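Local structure of Melibiose/raffinose/stachyose-binding protein MelE (Bacillus subtilis subsp. subtilis str. 168, 4R6H) at residues Pro89-Thr94 with Tyr309-Trp314; Thr36-Met41 with Ser67-Gly72; Lys227-Ser232 with Ala400-Ser405; Ala195-Gln200 with Ser232-Gln237. The protein binds melibiose, raffinose and stachyose as the solute-binding component of the ABC transporter MelEDC-MsmX, which imports these sugars. All coordinates share one frame; numbering follows the deposited sequence.

In the fold
The four contacts fall into two touching pairs on opposite sides of the chain's centre. Contact 2 comes first along the chain and joins the parallel strands 33-38 and 64-69; contact 1, centred about 9 Å from it, adds the antiparallel pair 91-92 and 310-313, tied to it through D93 with T40 and D90 with T36. Contact 4 is nested within the loop that contact 1 closes; contact 3 crosses both, its second segment lying nearest the C terminus. Contacts 3 and 4 share S232 and helix 229-240, their centres again about 9 Å apart, while the centres of contacts 1 and 3 lie about 37 Å apart. This fits the two-lobed build of solute-binding proteins, whose chain passes between lobes repeatedly.

Contact 1. Residues Pro89-Thr94 with Tyr309-Trp314; sequences PDLFDT and YTLAAW
A312 lays its CB over the F92 ring face in a CH-pi contact, 4.1 Å from the centroid. F92 CG sits between its backbone N and carbonyl carbon (chi1 54°), which folds the ring back against the partner strand, and A312 O also lies over a face, offset toward the rim. T94 CG2 packs on the same A312 methyl at 3.7 Å. Beyond it the T94 and T310 side chains cross at about a right angle, and T310 OG1 donates to T94 OG1 at 2.7 Å; T94 OG1 also bonds E307. D93 OD1 takes the T310 N-H at 2.9 Å from above the carboxylate plane and also accepts from H95 N, while OD2 turns to T40. With an alanine here both carboxylate oxygens go, and the T310 and H95 N-H groups and the T40 hydroxyl would probably lose these mates. On the other sheet face L91 CD2 meets A313 CB at 4.1 Å, under helix 320-331. F92 and A312 exchange two backbone bonds, with W314 N to D90 O beyond. Strand 310-313 thus pairs with 91-92 in a small three-stranded antiparallel sheet, whose third strand is 136-137, a late strand returning beside the N-terminal strands of a solute-binding protein lobe.

Contact 2. Residues Thr36-Met41 with Ser67-Gly72; sequences TIYSTM and SLHFPG
The Y38 ring carries P71 CG over one face, 4.0 Å above the plane and toward the rim, and its CE1 in turn lies over a face of the H69 imidazole. The strands that carry Y38 and H69 belong to a beta-alpha-beta unit: parallel strands 33-38 and 64-69 joined through helix 44-60, with segments 36-38 and 67-69 running 16° apart. The two rings are oblique, centroids 5.2 Å apart and planes at 33°, while S67 O lies at the imidazole edge, in plane. F70 is met at its edge by S39 OG, 3.5 Å from CE1, and M41 CB packs on the same F70 carbon. Y38 and H69 share one sheet face, where the Y38 hydroxyl reaches R82; I37 and L68 share the other. There I37 CG2, anti to the backbone N, is the branch turned to L68, 3.8 Å from its CD2. The ladder runs I37 N to S67 O, H69 N to I37 O, and S39 N to H69 O, the last more bent. Past the strand ends, water 1 accepts from G72 N and lies 2.8 Å from S39 O. S39 OG, held anti to its own N (chi1 174°), accepts from M41 N at 3.1 Å, closing an ST turn.

Contact 3. Residues Lys227-Ser232 with Ala400-Ser405; sequences KFTYLS and APQDIS
T229 and S405 join the N-terminal parts of two helices, 229-240 and 401-420, in a small polar side-chain contact of the lobe distant from the N-terminal strands. It is largely buried and bridged by two waters. At its centre T229 OG1 and S405 OG share a hydrogen bond of 2.7 Å whose donor may be either hydroxyl. Both oxygens stand anti to their own carbonyl carbons (T229 chi1 -53°, S405 chi1 -67°), which turns them into the groove between the helices. T229 OG1 also bonds S226 O, so the hydroxyl is tied to the chain just before its helix as well as across the contact. The T229 methyl, CG2, points instead to the Q402 amide, 3.6 Å from NE2, and the two side chains cross at about a right angle. The bend of Q402 at chi2 (-59°) brings that amide back over the groove, and water 3 donates to Q402 OE1 at 2.6 Å while also bonding T229 OG1. On the inner side, water 2 links S232 OG, which also bonds Y198, to S405 OG, with a weak bond to F228 O; it lies at the edge of the F228 ring, in its plane. One turn along, S232 CB packs against P401 CB at 3.8 Å and S232 OG lies 3.6 Å from I404 CG2. I404 and S232 both also touch L394 of helix 383-395, which covers this inner side. The arrangement is plain helix-to-helix packing through small residues, in which a C-terminal helix of the solute-binding protein fold docks on a helix from mid-chain.

Contact 4. Residues Ala195-Gln200 with Ser232-Gln237; sequences AQYYDQ and SEILKQ
Y198 OH and S232 OG share a hydrogen bond of 2.8 Å, either being able to donate, with the serine oxygen at the edge of the tyrosine ring, near its plane. Y198 CG is anti to the carbonyl carbon (chi1 -79°), and the ring runs out along the gap to deliver its hydroxyl. Y197 takes the other course, CG anti to the backbone N (chi1 161°), and slides past L235 in the opposite direction: CE2 meets L235 CB at 4.0 Å and L235 CD1 lies over a ring face. At its far end Y197 OH fits beside I234, 3.5 Å from CB, the two side chains crossing at about a right angle, and hydrogen-bonds L231 O. The two tyrosines also touch each other, Y197 CD2 lying over the Y198 ring. Reaching with these long side chains, the helix segments 195-200 and 232-237 stay 11.3 Å apart at their axes and cross at 135°. Farther out, V390 and L394 of helix 383-395 pack on Y198, and F201 meets the Y197 ring. A phenylalanine in place of Y198 would lack the hydroxyl and would probably leave S232 OG without this buried partner. Two tyrosine hydroxyls thus each find an oxygen partner on helix 229-240, one a side chain and one a backbone carbonyl, so an otherwise apolar interface has directional bonds that orient the ring ends against that helix.

Contact 1. Residues Pro89-Thr94 with Tyr309-Trp314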
# COMPACT_ATOMS: atom_id res chain seq x y z
N PRO A 89 -23.13 1.30 -4.05
CA PRO A 89 -22.94 2.12 -5.22
C PRO A 89 -22.79 1.24 -6.44
O PRO A 89 -22.43 0.06 -6.34
CB PRO A 89 -21.61 2.83 -4.92
CG PRO A 89 -21.30 2.55 -3.49
CD PRO A 89 -21.91 1.24 -3.24
N ASP A 90 -23.00 1.83 -7.62
CA ASP A 90 -22.85 1.06 -8.87
C ASP A 90 -21.40 0.58 -9.05
O ASP A 90 -21.14 -0.54 -9.45
CB ASP A 90 -23.30 1.87 -10.07
CG ASP A 90 -24.75 2.36 -9.93
OD1 ASP A 90 -25.63 1.52 -9.60
OD2 ASP A 90 -24.97 3.58 -10.09
N LEU A 91 -20.50 1.47 -8.71
CA LEU A 91 -19.06 1.18 -8.76
C LEU A 91 -18.45 1.60 -7.44
O LEU A 91 -18.79 2.68 -6.91
CB LEU A 91 -18.41 1.96 -9.89
CG LEU A 91 -18.70 1.51 -11.31
CD1 LEU A 91 -18.40 2.60 -12.33
CD2 LEU A 91 -17.93 0.25 -11.65
N PHE A 92 -17.51 0.81 -6.95
CA PHE A 92 -16.88 1.12 -5.67
C PHE A 92 -15.43 0.62 -5.66
O PHE A 92 -15.04 -0.25 -6.40
CB PHE A 92 -17.69 0.57 -4.50
CG PHE A 92 -17.99 -0.89 -4.60
CD1 PHE A 92 -19.13 -1.34 -5.28
CD2 PHE A 92 -17.13 -1.82 -4.06
CE1 PHE A 92 -19.36 -2.70 -5.40
CE2 PHE A 92 -17.39 -3.18 -4.16
CZ PHE A 92 -18.50 -3.61 -4.84
N ASP A 93 -14.66 1.20 -4.76
CA ASP A 93 -13.23 0.89 -4.60
C ASP A 93 -13.07 -0.20 -3.54
O ASP A 93 -13.57 -0.07 -2.39
CB ASP A 93 -12.58 2.19 -4.19
CG ASP A 93 -11.03 2.17 -4.19
OD1 ASP A 93 -10.42 1.10 -4.33
OD2 ASP A 93 -10.47 3.31 -4.02
N THR A 94 -12.42 -1.29 -3.90
CA THR A 94 -12.18 -2.34 -2.93
C THR A 94 -10.90 -2.14 -2.08
O THR A 94 -10.75 -2.82 -1.07
CB THR A 94 -12.15 -3.72 -3.61
OG1 THR A 94 -11.14 -3.74 -4.61
CG2 THR A 94 -13.49 -3.99 -4.29
N TYR A 309 -6.14 1.44 -5.81
CA TYR A 309 -7.49 1.90 -6.14
C TYR A 309 -8.08 0.99 -7.18
O TYR A 309 -7.46 0.71 -8.19
CB TYR A 309 -7.47 3.33 -6.66
CG TYR A 309 -6.82 4.32 -5.76
CD1 TYR A 309 -7.15 4.41 -4.43
CD2 TYR A 309 -5.85 5.16 -6.26
CE1 TYR A 309 -6.56 5.38 -3.62
CE2 TYR A 309 -5.25 6.10 -5.46
CZ TYR A 309 -5.60 6.18 -4.14
OH TYR A 309 -5.03 7.10 -3.27
N THR A 310 -9.33 0.56 -6.96
CA THR A 310 -10.02 -0.25 -7.94
C THR A 310 -11.41 0.27 -8.24
O THR A 310 -11.92 1.13 -7.53
CB THR A 310 -10.18 -1.72 -7.51
OG1 THR A 310 -11.14 -1.79 -6.44
CG2 THR A 310 -8.85 -2.34 -7.04
N LEU A 311 -11.96 -0.22 -9.34
CA LEU A 311 -13.37 -0.05 -9.70
C LEU A 311 -13.92 -1.46 -9.76
O LEU A 311 -13.59 -2.23 -10.67
CB LEU A 311 -13.54 0.65 -11.07
CG LEU A 311 -13.28 2.14 -11.01
CD1 LEU A 311 -13.03 2.74 -12.39
CD2 LEU A 311 -14.44 2.90 -10.34
N ALA A 312 -14.79 -1.78 -8.81
CA ALA A 312 -15.58 -2.99 -8.77
C ALA A 312 -17.03 -2.60 -9.04
O ALA A 312 -17.48 -1.53 -8.61
CB ALA A 312 -15.47 -3.65 -7.41
N ALA A 313 -17.74 -3.42 -9.80
CA ALA A 313 -19.16 -3.16 -10.10
C ALA A 313 -19.99 -3.99 -9.16
O ALA A 313 -19.70 -5.16 -8.88
CB ALA A 313 -19.48 -3.50 -11.55
N TRP A 314 -21.07 -3.41 -8.69
CA TRP A 314 -22.01 -4.19 -7.88
C TRP A 314 -22.80 -5.13 -8.79
O TRP A 314 -23.44 -4.67 -9.74
CB TRP A 314 -22.96 -3.25 -7.19
CG TRP A 314 -23.98 -3.93 -6.32
CD1 TRP A 314 -23.86 -5.13 -5.68
CD2 TRP A 314 -25.26 -3.39 -5.96
NE1 TRP A 314 -25.01 -5.39 -4.94
CE2 TRP A 314 -25.87 -4.33 -5.08
CE3 TRP A 314 -25.93 -2.23 -6.27
CZ2 TRP A 314 -27.16 -4.13 -4.55
CZ3 TRP A 314 -27.24 -2.01 -5.71
CH2 TRP A 314 -27.80 -2.96 -4.87

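Contact 2. Residues Thr36-Met41 with Ser67-Gly72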
# COMPACT_ATOMS: atom_id res chain seq x y z
N THR A 36 -23.41 5.95 -9.78
CA THR A 36 -22.77 6.31 -8.54
C THR A 36 -21.46 5.54 -8.38
O THR A 36 -21.42 4.32 -8.56
CB THR A 36 -23.66 6.03 -7.32
OG1 THR A 36 -24.11 4.68 -7.35
CG2 THR A 36 -24.88 6.98 -7.32
N ILE A 37 -20.42 6.29 -8.05
CA ILE A 37 -19.06 5.72 -7.93
C ILE A 37 -18.45 6.17 -6.60
O ILE A 37 -18.44 7.37 -6.28
CB ILE A 37 -18.14 6.24 -9.04
CG1 ILE A 37 -18.78 6.03 -10.40
CG2 ILE A 37 -16.74 5.58 -8.94
CD1 ILE A 37 -17.90 6.35 -11.59
N TYR A 38 -17.98 5.20 -5.81
CA TYR A 38 -17.27 5.50 -4.56
C TYR A 38 -15.78 5.23 -4.76
O TYR A 38 -15.41 4.22 -5.39
CB TYR A 38 -17.75 4.59 -3.42
CG TYR A 38 -18.88 5.07 -2.54
CD1 TYR A 38 -19.92 5.84 -3.03
CD2 TYR A 38 -18.91 4.68 -1.19
CE1 TYR A 38 -20.96 6.26 -2.19
CE2 TYR A 38 -19.92 5.09 -0.34
CZ TYR A 38 -20.94 5.87 -0.84
OH TYR A 38 -21.94 6.25 0.03
N SER A 39 -14.95 6.08 -4.16
CA SER A 39 -13.51 6.05 -4.30
C SER A 39 -12.81 6.37 -2.98
O SER A 39 -13.26 7.31 -2.28
CB SER A 39 -13.06 7.02 -5.39
OG SER A 39 -11.62 7.10 -5.45
N THR A 40 -11.72 5.65 -2.70
CA THR A 40 -10.82 6.00 -1.56
C THR A 40 -9.70 6.98 -1.90
O THR A 40 -8.83 7.22 -1.06
CB THR A 40 -10.20 4.75 -0.92
OG1 THR A 40 -9.22 4.13 -1.77
CG2 THR A 40 -11.27 3.78 -0.46
N MET A 41 -9.71 7.53 -3.11
CA MET A 41 -8.67 8.48 -3.51
C MET A 41 -8.67 9.67 -2.55
O MET A 41 -9.71 10.09 -2.09
CB MET A 41 -8.85 8.95 -4.94
CG MET A 41 -8.56 7.88 -5.94
SD MET A 41 -8.78 8.45 -7.63
CE MET A 41 -8.67 6.93 -8.56
N SER A 67 -21.94 10.44 -10.52
CA SER A 67 -21.93 10.96 -9.15
C SER A 67 -20.75 10.28 -8.44
O SER A 67 -20.86 9.14 -7.98
CB SER A 67 -23.24 10.67 -8.43
OG SER A 67 -23.20 11.20 -7.10
N LEU A 68 -19.67 11.04 -8.36
CA LEU A 68 -18.40 10.59 -7.79
C LEU A 68 -18.32 11.03 -6.34
O LEU A 68 -18.47 12.22 -6.03
CB LEU A 68 -17.22 11.21 -8.55
CG LEU A 68 -16.37 10.32 -9.43
CD1 LEU A 68 -15.35 11.21 -10.14
CD2 LEU A 68 -15.74 9.19 -8.61
N HIS A 69 -18.09 10.06 -5.46
CA HIS A 69 -17.98 10.29 -4.03
C HIS A 69 -16.61 9.90 -3.53
O HIS A 69 -16.14 8.78 -3.81
CB HIS A 69 -18.97 9.40 -3.30
CG HIS A 69 -20.40 9.72 -3.59
ND1 HIS A 69 -21.26 10.22 -2.63
CD2 HIS A 69 -21.13 9.61 -4.73
CE1 HIS A 69 -22.45 10.40 -3.17
NE2 HIS A 69 -22.40 10.04 -4.44
N PHE A 70 -16.03 10.77 -2.71
CA PHE A 70 -14.77 10.53 -2.01
C PHE A 70 -15.01 10.68 -0.50
O PHE A 70 -14.65 11.70 0.07
CB PHE A 70 -13.70 11.50 -2.48
CG PHE A 70 -13.45 11.46 -3.97
CD1 PHE A 70 -12.67 10.46 -4.53
CD2 PHE A 70 -13.97 12.44 -4.81
CE1 PHE A 70 -12.41 10.44 -5.89
CE2 PHE A 70 -13.73 12.39 -6.19
CZ PHE A 70 -12.96 11.38 -6.72
N PRO A 71 -15.57 9.64 0.13
CA PRO A 71 -15.97 9.71 1.56
C PRO A 71 -14.82 9.86 2.56
O PRO A 71 -15.08 10.07 3.74
CB PRO A 71 -16.65 8.36 1.81
CG PRO A 71 -17.01 7.84 0.49
CD PRO A 71 -16.02 8.38 -0.48
N GLY A 72 -13.57 9.70 2.13
CA GLY A 72 -12.43 9.79 3.04
C GLY A 72 -12.52 8.83 4.22
O GLY A 72 -12.70 7.62 4.04
O HOH W 1 -12.30 9.10 -0.38

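Contact 3. Residues Lys227-Ser232 with Ala400-Ser405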
# COMPACT_ATOMS: atom_id res chain seq x y z
N LYS A 227 6.45 -15.71 17.07
CA LYS A 227 7.16 -15.64 15.80
C LYS A 227 7.26 -14.21 15.25
O LYS A 227 8.03 -13.94 14.34
CB LYS A 227 6.45 -16.55 14.78
CG LYS A 227 6.55 -18.02 15.16
CD LYS A 227 5.86 -18.96 14.19
CE LYS A 227 6.37 -20.38 14.39
NZ LYS A 227 5.25 -21.33 14.59
N PHE A 228 6.48 -13.30 15.82
CA PHE A 228 6.45 -11.91 15.39
C PHE A 228 7.49 -11.09 16.17
O PHE A 228 7.81 -9.97 15.77
CB PHE A 228 5.06 -11.33 15.64
CG PHE A 228 4.70 -10.15 14.75
CD1 PHE A 228 4.21 -10.39 13.49
CD2 PHE A 228 4.79 -8.83 15.20
CE1 PHE A 228 3.83 -9.35 12.67
CE2 PHE A 228 4.42 -7.78 14.37
CZ PHE A 228 3.95 -8.05 13.11
N THR A 229 7.99 -11.61 17.30
CA THR A 229 8.83 -10.81 18.18
C THR A 229 10.08 -10.26 17.53
O THR A 229 10.56 -9.16 17.88
CB THR A 229 9.22 -11.66 19.44
OG1 THR A 229 8.02 -12.18 20.03
CG2 THR A 229 9.99 -10.88 20.45
N TYR A 230 10.58 -11.06 16.59
CA TYR A 230 11.72 -10.61 15.78
C TYR A 230 11.63 -9.17 15.28
O TYR A 230 12.58 -8.39 15.40
CB TYR A 230 11.90 -11.57 14.60
CG TYR A 230 12.96 -11.17 13.62
CD1 TYR A 230 14.28 -11.47 13.84
CD2 TYR A 230 12.63 -10.52 12.43
CE1 TYR A 230 15.27 -11.14 12.91
CE2 TYR A 230 13.63 -10.18 11.51
CZ TYR A 230 14.92 -10.49 11.74
OH TYR A 230 15.87 -10.12 10.82
N LEU A 231 10.45 -8.80 14.77
CA LEU A 231 10.33 -7.43 14.26
C LEU A 231 10.42 -6.34 15.32
O LEU A 231 10.94 -5.23 15.09
CB LEU A 231 9.04 -7.26 13.45
CG LEU A 231 8.95 -8.16 12.22
CD1 LEU A 231 7.57 -8.04 11.62
CD2 LEU A 231 10.04 -7.85 11.24
N SER A 232 9.93 -6.67 16.52
CA SER A 232 10.06 -5.73 17.61
C SER A 232 11.53 -5.62 18.12
O SER A 232 11.99 -4.53 18.50
CB SER A 232 9.14 -6.13 18.75
OG SER A 232 7.76 -5.91 18.38
N ALA A 400 8.31 -3.44 26.10
CA ALA A 400 9.48 -4.20 25.62
C ALA A 400 9.03 -5.22 24.58
O ALA A 400 7.87 -5.62 24.53
CB ALA A 400 10.12 -4.92 26.81
N PRO A 401 9.97 -5.67 23.70
CA PRO A 401 9.57 -6.58 22.62
C PRO A 401 8.79 -7.82 23.03
O PRO A 401 7.81 -8.16 22.35
CB PRO A 401 10.92 -6.97 22.01
CG PRO A 401 11.76 -5.79 22.22
CD PRO A 401 11.39 -5.27 23.58
N GLN A 402 9.21 -8.51 24.10
CA GLN A 402 8.47 -9.72 24.51
C GLN A 402 7.02 -9.43 24.92
O GLN A 402 6.09 -10.18 24.58
CB GLN A 402 9.21 -10.46 25.64
CG GLN A 402 10.64 -10.91 25.29
CD GLN A 402 10.74 -11.86 24.09
OE1 GLN A 402 9.82 -12.60 23.81
NE2 GLN A 402 11.87 -11.81 23.37
N ASP A 403 6.80 -8.31 25.59
CA ASP A 403 5.45 -7.93 25.99
C ASP A 403 4.56 -7.50 24.83
O ASP A 403 3.34 -7.68 24.85
CB ASP A 403 5.54 -6.85 27.07
CG ASP A 403 6.30 -7.34 28.31
OD1 ASP A 403 6.09 -8.51 28.70
OD2 ASP A 403 7.13 -6.59 28.86
N ILE A 404 5.16 -6.94 23.79
CA ILE A 404 4.40 -6.57 22.58
C ILE A 404 3.75 -7.77 21.89
O ILE A 404 2.60 -7.72 21.46
CB ILE A 404 5.32 -5.78 21.61
CG1 ILE A 404 5.58 -4.41 22.23
CG2 ILE A 404 4.69 -5.65 20.23
CD1 ILE A 404 6.69 -3.63 21.60
N SER A 405 4.48 -8.86 21.75
CA SER A 405 3.91 -10.02 21.08
C SER A 405 2.74 -10.57 21.87
O SER A 405 1.78 -11.04 21.29
CB SER A 405 4.98 -11.08 20.84
OG SER A 405 5.90 -10.55 19.89
O HOH W 2 6.48 -8.17 17.95
O HOH W 3 8.55 -13.91 21.89

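Contact 4. Residues Ala195-Gln200 with Ser232-Gln237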
# COMPACT_ATOMS: atom_id res chain seq x y z
N ALA A 195 3.31 1.23 12.16
CA ALA A 195 2.51 0.20 11.57
C ALA A 195 3.04 -0.20 10.20
O ALA A 195 3.01 -1.38 9.82
CB ALA A 195 1.04 0.59 11.50
N GLN A 196 3.46 0.78 9.42
CA GLN A 196 3.95 0.49 8.08
C GLN A 196 5.19 -0.44 8.13
O GLN A 196 5.35 -1.34 7.29
CB GLN A 196 4.30 1.80 7.36
CG GLN A 196 4.73 1.55 5.93
CD GLN A 196 4.82 2.77 5.04
OE1 GLN A 196 4.45 3.87 5.42
NE2 GLN A 196 5.28 2.54 3.81
N TYR A 197 6.07 -0.15 9.09
CA TYR A 197 7.25 -0.99 9.30
C TYR A 197 6.84 -2.44 9.59
O TYR A 197 7.33 -3.40 8.97
CB TYR A 197 8.12 -0.38 10.44
CG TYR A 197 9.09 -1.37 11.03
CD1 TYR A 197 10.30 -1.67 10.39
CD2 TYR A 197 8.75 -2.06 12.17
CE1 TYR A 197 11.16 -2.64 10.92
CE2 TYR A 197 9.59 -3.04 12.69
CZ TYR A 197 10.81 -3.28 12.09
OH TYR A 197 11.63 -4.27 12.62
N TYR A 198 6.00 -2.60 10.60
CA TYR A 198 5.56 -3.94 10.97
C TYR A 198 4.86 -4.65 9.82
O TYR A 198 5.10 -5.83 9.56
CB TYR A 198 4.67 -3.91 12.18
CG TYR A 198 5.34 -3.76 13.54
CD1 TYR A 198 6.21 -4.74 14.04
CD2 TYR A 198 5.00 -2.72 14.39
CE1 TYR A 198 6.77 -4.63 15.31
CE2 TYR A 198 5.54 -2.62 15.65
CZ TYR A 198 6.40 -3.59 16.12
OH TYR A 198 6.92 -3.44 17.39
N ASP A 199 3.92 -3.94 9.18
CA ASP A 199 3.11 -4.54 8.14
C ASP A 199 3.96 -5.00 6.96
O ASP A 199 3.81 -6.15 6.47
CB ASP A 199 2.02 -3.52 7.71
CG ASP A 199 0.79 -4.16 7.12
OD1 ASP A 199 0.54 -5.33 7.29
OD2 ASP A 199 -0.00 -3.40 6.56
N GLN A 200 4.85 -4.14 6.46
CA GLN A 200 5.64 -4.50 5.32
C GLN A 200 6.57 -5.66 5.64
O GLN A 200 6.66 -6.59 4.86
CB GLN A 200 6.49 -3.35 4.75
CG GLN A 200 5.73 -2.37 3.90
CD GLN A 200 6.60 -1.29 3.26
OE1 GLN A 200 6.19 -0.14 3.24
NE2 GLN A 200 7.69 -1.68 2.61
N SER A 232 9.93 -6.67 16.52
CA SER A 232 10.06 -5.73 17.61
C SER A 232 11.53 -5.62 18.12
O SER A 232 11.99 -4.53 18.50
CB SER A 232 9.14 -6.13 18.75
OG SER A 232 7.76 -5.91 18.38
N GLU A 233 12.20 -6.76 18.13
CA GLU A 233 13.62 -6.79 18.49
C GLU A 233 14.46 -5.95 17.52
O GLU A 233 15.30 -5.16 17.96
CB GLU A 233 14.15 -8.21 18.60
CG GLU A 233 13.62 -8.87 19.87
CD GLU A 233 13.85 -10.33 19.88
OE1 GLU A 233 13.62 -10.98 18.85
OE2 GLU A 233 14.29 -10.82 20.92
N ILE A 234 14.19 -6.10 16.23
CA ILE A 234 14.92 -5.31 15.24
C ILE A 234 14.67 -3.81 15.45
O ILE A 234 15.57 -2.98 15.46
CB ILE A 234 14.53 -5.73 13.82
CG1 ILE A 234 15.04 -7.14 13.47
CG2 ILE A 234 15.11 -4.70 12.85
CD1 ILE A 234 16.56 -7.32 13.59
N LEU A 235 13.41 -3.44 15.69
CA LEU A 235 13.08 -2.03 15.90
C LEU A 235 13.77 -1.47 17.15
O LEU A 235 14.30 -0.39 17.14
CB LEU A 235 11.55 -1.83 15.95
CG LEU A 235 11.04 -0.38 15.92
CD1 LEU A 235 11.62 0.36 14.73
CD2 LEU A 235 9.50 -0.36 15.94
N LYS A 236 13.82 -2.27 18.20
CA LYS A 236 14.48 -1.90 19.43
C LYS A 236 16.00 -1.80 19.24
O LYS A 236 16.58 -0.86 19.76
CB LYS A 236 14.12 -2.87 20.56
CG LYS A 236 14.63 -2.38 21.93
CD LYS A 236 13.84 -1.15 22.36
CE LYS A 236 14.25 -0.66 23.73
NZ LYS A 236 13.42 0.50 24.13
N GLN A 237 16.57 -2.73 18.48
CA GLN A 237 17.99 -2.62 18.07
C GLN A 237 18.28 -1.32 17.35
O GLN A 237 19.21 -0.57 17.67
CB GLN A 237 18.37 -3.76 17.17
CG GLN A 237 18.43 -5.07 17.87
CD GLN A 237 18.58 -6.21 16.90
OE1 GLN A 237 19.16 -6.07 15.79
NE2 GLN A 237 18.06 -7.37 17.30